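Local coordinates for hypothetical protein Atu0240 (Agrobacterium tumefaciens str. C58, PDB 2GAX) that is of unknown function but belongs to the DUF2000 family of the PTH2 clan, and so probably shares the fold of type 2 peptidyl-tRNA hydrolases, at residues Ile9-Leu14 and Lys111-Met115; Asn21-Leu26 and Thr82-Ile86. All coordinates share one frame; numbering follows the deposited sequence.

How the contacts relate
From the N terminus, strand 4-11 runs into the turn at R11-L14, and helix 16-33 follows directly. The chain then travels through strand 58-63 and helix 65-77 before strand 83-86 comes back against helix 16-33, closing the shorter loop at contact 2. Helix 95-102 comes next, and strand 112-120 finally pairs with strand 4-11, closing the longer loop at contact 1. The shorter loop lies wholly within the longer one, and the two do not cross. Strands 112-120 and 83-86 are sheet neighbours, joined by probable hydrogen bonds from V113 N to Y85 O (2.8 Å) and from Y85 N to G114 O (3.1 Å). Contact 1 thus ties two strands together, while contact 2 lays a helix on the sheet.

Contact 1: Ile9-Leu14 and Lys111-Met115; sequences ILRDDL and KVVGM
I9 and M115, a selenomethionine here, form an antiparallel hydrogen-bonded pair within a mixed sheet. The bond from I9 N to M115 O is short at 2.7 Å and almost straight, with an N-H...O angle of 177°; M115 N answers to I9 O. Their apolar side chains lie side by side on the same face. Next comes the non-hydrogen-bonded pair L10-G114, where the backbones draw in to a CA-CA distance of 4.3 Å. Glycine suits this place, because L10 CD2 reaches over to the G114 CA. V113 and G114 together face Y85 on the next strand, a classic beta bulge, and V113 O accepts from R11 N at 2.8 Å.

The R11 side chain continues across V113. Its CB rests 3.7 Å from V113 O. With CG anti to the backbone N (chi1 -159°), the chain extends past V113 O toward V112, and CD passes 3.7 Å from V112 O. The chain bends about the CG-CD bond, and NE turns back to D13, giving OD1 a salt-bridging hydrogen bond of 2.7 Å on its syn lone pair. The guanidinium thereby lies with one face over V113 CG1, which is 3.5 Å from R11 NH1, while K111 CB sits at its edge. NH1 also forms a salt bridge with E87. The long arginine can thus offer methylenes and a flat face to valine while sending its charge to two acids. L14, which closes the type I turn begun at R11, lays CD2 on V113 CB at 3.9 Å.

Strands 58-63 and 83-86 flank the pair on its two outer edges. Helix 16-33 covers the face carrying L10, and helix 65-77 packs on the face carrying I9 and M115.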
# COMPACT_ATOMS: atom_id res chain seq x y z
N ILE A 9 3.77 -2.65 2.00
CA ILE A 9 4.41 -3.96 2.11
C ILE A 9 4.20 -4.80 0.84
O ILE A 9 3.06 -5.12 0.47
CB ILE A 9 3.95 -4.80 3.35
CG1 ILE A 9 3.87 -3.96 4.63
CG2 ILE A 9 4.89 -6.00 3.60
CD1 ILE A 9 2.48 -3.40 4.95
N LEU A 10 5.30 -5.16 0.20
CA LEU A 10 5.28 -5.88 -1.07
C LEU A 10 5.72 -7.33 -0.89
O LEU A 10 6.47 -7.65 0.02
CB LEU A 10 6.20 -5.18 -2.07
CG LEU A 10 5.83 -3.71 -2.32
CD1 LEU A 10 6.93 -3.00 -3.10
CD2 LEU A 10 4.47 -3.58 -3.03
N ARG A 11 5.24 -8.21 -1.76
CA ARG A 11 5.72 -9.59 -1.73
C ARG A 11 7.12 -9.58 -2.37
O ARG A 11 7.28 -9.06 -3.47
CB ARG A 11 4.76 -10.53 -2.47
CG ARG A 11 4.93 -12.00 -2.04
CD ARG A 11 3.94 -12.90 -2.75
NE ARG A 11 4.24 -13.06 -4.17
CZ ARG A 11 3.39 -13.58 -5.05
NH1 ARG A 11 2.18 -13.97 -4.67
NH2 ARG A 11 3.72 -13.70 -6.33
N ASP A 12 8.12 -10.15 -1.69
CA ASP A 12 9.51 -9.90 -2.10
C ASP A 12 9.88 -10.51 -3.45
O ASP A 12 10.79 -10.02 -4.12
CB ASP A 12 10.53 -10.31 -1.03
CG ASP A 12 11.89 -9.61 -1.20
OD1 ASP A 12 11.95 -8.51 -1.83
OD2 ASP A 12 12.90 -10.16 -0.69
N ASP A 13 9.15 -11.54 -3.87
CA ASP A 13 9.50 -12.24 -5.12
C ASP A 13 9.02 -11.58 -6.42
O ASP A 13 9.30 -12.09 -7.51
CB ASP A 13 9.11 -13.72 -5.04
CG ASP A 13 7.61 -13.92 -4.98
OD1 ASP A 13 6.87 -12.95 -4.76
OD2 ASP A 13 7.17 -15.08 -5.13
N LEU A 14 8.33 -10.45 -6.31
CA LEU A 14 7.86 -9.72 -7.49
C LEU A 14 9.02 -9.15 -8.30
O LEU A 14 10.03 -8.74 -7.73
CB LEU A 14 6.95 -8.57 -7.07
CG LEU A 14 5.62 -8.81 -6.36
CD1 LEU A 14 5.01 -7.47 -6.00
CD2 LEU A 14 4.64 -9.61 -7.21
N LYS A 111 -3.73 -14.50 -2.63
CA LYS A 111 -2.29 -14.37 -2.84
C LYS A 111 -1.97 -12.88 -2.90
O LYS A 111 -1.87 -12.31 -3.97
CB LYS A 111 -1.83 -15.09 -4.11
CG LYS A 111 -2.03 -16.59 -4.08
CD LYS A 111 -1.97 -17.18 -5.49
CE LYS A 111 -1.62 -18.67 -5.44
NZ LYS A 111 -2.39 -19.45 -6.47
N VAL A 112 -1.89 -12.25 -1.73
CA VAL A 112 -1.58 -10.83 -1.67
C VAL A 112 -0.17 -10.59 -2.17
O VAL A 112 0.77 -11.27 -1.76
CB VAL A 112 -1.73 -10.24 -0.26
CG1 VAL A 112 -1.43 -8.75 -0.27
CG2 VAL A 112 -3.14 -10.48 0.26
N VAL A 113 -0.05 -9.62 -3.08
CA VAL A 113 1.26 -9.19 -3.56
C VAL A 113 1.67 -7.83 -3.01
O VAL A 113 2.84 -7.44 -3.08
CB VAL A 113 1.36 -9.27 -5.10
CG1 VAL A 113 1.12 -10.72 -5.56
CG2 VAL A 113 0.36 -8.32 -5.78
N GLY A 114 0.72 -7.10 -2.43
CA GLY A 114 1.04 -5.82 -1.80
C GLY A 114 -0.10 -5.31 -0.95
O GLY A 114 -1.25 -5.63 -1.21
N MSE A 115 0.25 -4.53 0.07
CA MSE A 115 -0.71 -3.85 0.92
C MSE A 115 -0.11 -2.54 1.37
O MSE A 115 1.11 -2.43 1.56
CB MSE A 115 -1.06 -4.70 2.15
CG MSE A 115 -2.17 -4.12 3.02
SE MSE A 115 -2.51 -5.23 4.62
CE MSE A 115 -1.49 -4.21 5.94

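Contact 2: Asn21-Leu26 and Thr82-Ile86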
# COMPACT_ATOMS: atom_id res chain seq x y z
N ASN A 21 4.56 -0.99 -10.13
CA ASN A 21 3.12 -1.02 -10.47
C ASN A 21 2.23 -1.14 -9.21
O ASN A 21 1.33 -0.32 -9.02
CB ASN A 21 2.85 -2.16 -11.47
CG ASN A 21 1.39 -2.29 -11.85
OD1 ASN A 21 0.55 -2.74 -11.06
ND2 ASN A 21 1.07 -1.95 -13.09
N VAL A 22 2.48 -2.16 -8.37
CA VAL A 22 1.68 -2.40 -7.15
C VAL A 22 1.75 -1.19 -6.19
O VAL A 22 0.72 -0.79 -5.60
CB VAL A 22 2.10 -3.70 -6.42
CG1 VAL A 22 1.38 -3.82 -5.07
CG2 VAL A 22 1.76 -4.94 -7.28
N THR A 23 2.93 -0.61 -6.05
CA THR A 23 3.15 0.54 -5.13
C THR A 23 2.31 1.72 -5.60
O THR A 23 1.65 2.39 -4.79
CB THR A 23 4.63 0.93 -5.02
OG1 THR A 23 5.35 -0.15 -4.40
CG2 THR A 23 4.83 2.23 -4.18
N ALA A 24 2.32 1.94 -6.91
CA ALA A 24 1.59 3.05 -7.51
C ALA A 24 0.09 2.91 -7.21
O ALA A 24 -0.55 3.86 -6.73
CB ALA A 24 1.84 3.10 -8.99
N PHE A 25 -0.45 1.72 -7.48
CA PHE A 25 -1.87 1.47 -7.21
C PHE A 25 -2.23 1.53 -5.74
O PHE A 25 -3.21 2.18 -5.36
CB PHE A 25 -2.29 0.15 -7.82
CG PHE A 25 -2.54 0.24 -9.29
CD1 PHE A 25 -3.77 0.68 -9.76
CD2 PHE A 25 -1.55 -0.09 -10.20
CE1 PHE A 25 -4.02 0.78 -11.14
CE2 PHE A 25 -1.79 -0.00 -11.58
CZ PHE A 25 -3.02 0.43 -12.04
N LEU A 26 -1.42 0.90 -4.90
CA LEU A 26 -1.69 0.97 -3.46
C LEU A 26 -1.75 2.41 -2.92
O LEU A 26 -2.62 2.75 -2.11
CB LEU A 26 -0.64 0.17 -2.68
CG LEU A 26 -0.64 -1.36 -2.90
CD1 LEU A 26 0.60 -1.94 -2.26
CD2 LEU A 26 -1.91 -2.03 -2.34
N THR A 82 -7.42 -0.94 4.37
CA THR A 82 -6.12 -0.91 3.69
C THR A 82 -6.29 -0.84 2.18
O THR A 82 -7.37 -1.12 1.67
CB THR A 82 -5.29 -2.17 4.02
OG1 THR A 82 -6.03 -3.36 3.67
CG2 THR A 82 -4.90 -2.21 5.49
N SER A 83 -5.24 -0.45 1.47
CA SER A 83 -5.16 -0.76 0.03
C SER A 83 -4.59 -2.17 -0.12
O SER A 83 -3.69 -2.54 0.62
CB SER A 83 -4.25 0.22 -0.70
OG SER A 83 -4.66 1.55 -0.44
N LEU A 84 -5.10 -2.94 -1.08
CA LEU A 84 -4.70 -4.33 -1.25
C LEU A 84 -4.66 -4.71 -2.72
O LEU A 84 -5.50 -4.26 -3.51
CB LEU A 84 -5.64 -5.28 -0.49
CG LEU A 84 -5.03 -6.63 -0.07
CD1 LEU A 84 -4.05 -6.49 1.08
CD2 LEU A 84 -6.11 -7.64 0.26
N TYR A 85 -3.68 -5.53 -3.07
CA TYR A 85 -3.42 -5.93 -4.45
C TYR A 85 -3.07 -7.42 -4.40
O TYR A 85 -2.17 -7.82 -3.66
CB TYR A 85 -2.23 -5.12 -4.98
CG TYR A 85 -2.08 -5.01 -6.49
CD1 TYR A 85 -2.07 -3.76 -7.12
CD2 TYR A 85 -1.93 -6.15 -7.29
CE1 TYR A 85 -1.93 -3.65 -8.51
CE2 TYR A 85 -1.78 -6.05 -8.67
CZ TYR A 85 -1.78 -4.81 -9.27
OH TYR A 85 -1.62 -4.72 -10.63
N ILE A 86 -3.82 -8.23 -5.14
CA ILE A 86 -3.60 -9.68 -5.19
C ILE A 86 -2.98 -10.07 -6.54
O ILE A 86 -3.08 -9.32 -7.50
CB ILE A 86 -4.90 -10.53 -4.93
CG1 ILE A 86 -5.96 -10.31 -6.02
CG2 ILE A 86 -5.49 -10.22 -3.54
CD1 ILE A 86 -7.07 -11.37 -6.03
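Segments 21-26 and 83-86 run roughly antiparallel at 147° with their axes 8.4 Å apart, bringing V22, F25 and L26 of helix 16-33 against S83 and Y85 of the strand. This is a helix laid on the edge strand of an alpha/beta sandwich, whose sheet is covered by helix 16-33 on one face and helix 65-77 on the other. S83 and Y85 both direct their side chains toward the helix, whereas L84 between them turns away.

Y85 carries most of the contact. A chi1 of -160° swings its ring away from the backbone N, out toward the helix. V22 CG2 stands 3.7 Å from the ring centroid, squarely over one face, in a CH-pi contact; the second methyl, CG1, packs on Y85 CB. A beta-branched valine suits this position because its two methyls can cover both the ring and its root. At the ring's edge F25 CB lies 3.9 Å from Y85 CE1, and the edge of the tyrosine is directed at the phenylalanine face in an offset edge-to-face pair with planes at 68°. F90 also brings its ring against Y85, and V22 further touches L10 of the central strand.

Further along the helix, L26 slides CD2 over the strand backbone, 3.5 Å from S83 C, a fit for a flexible branched side chain. S83 is short enough to stay beside it: its OG donates a 2.9 Å hydrogen bond to L26 O, arriving in the carbonyl plane on a lone pair.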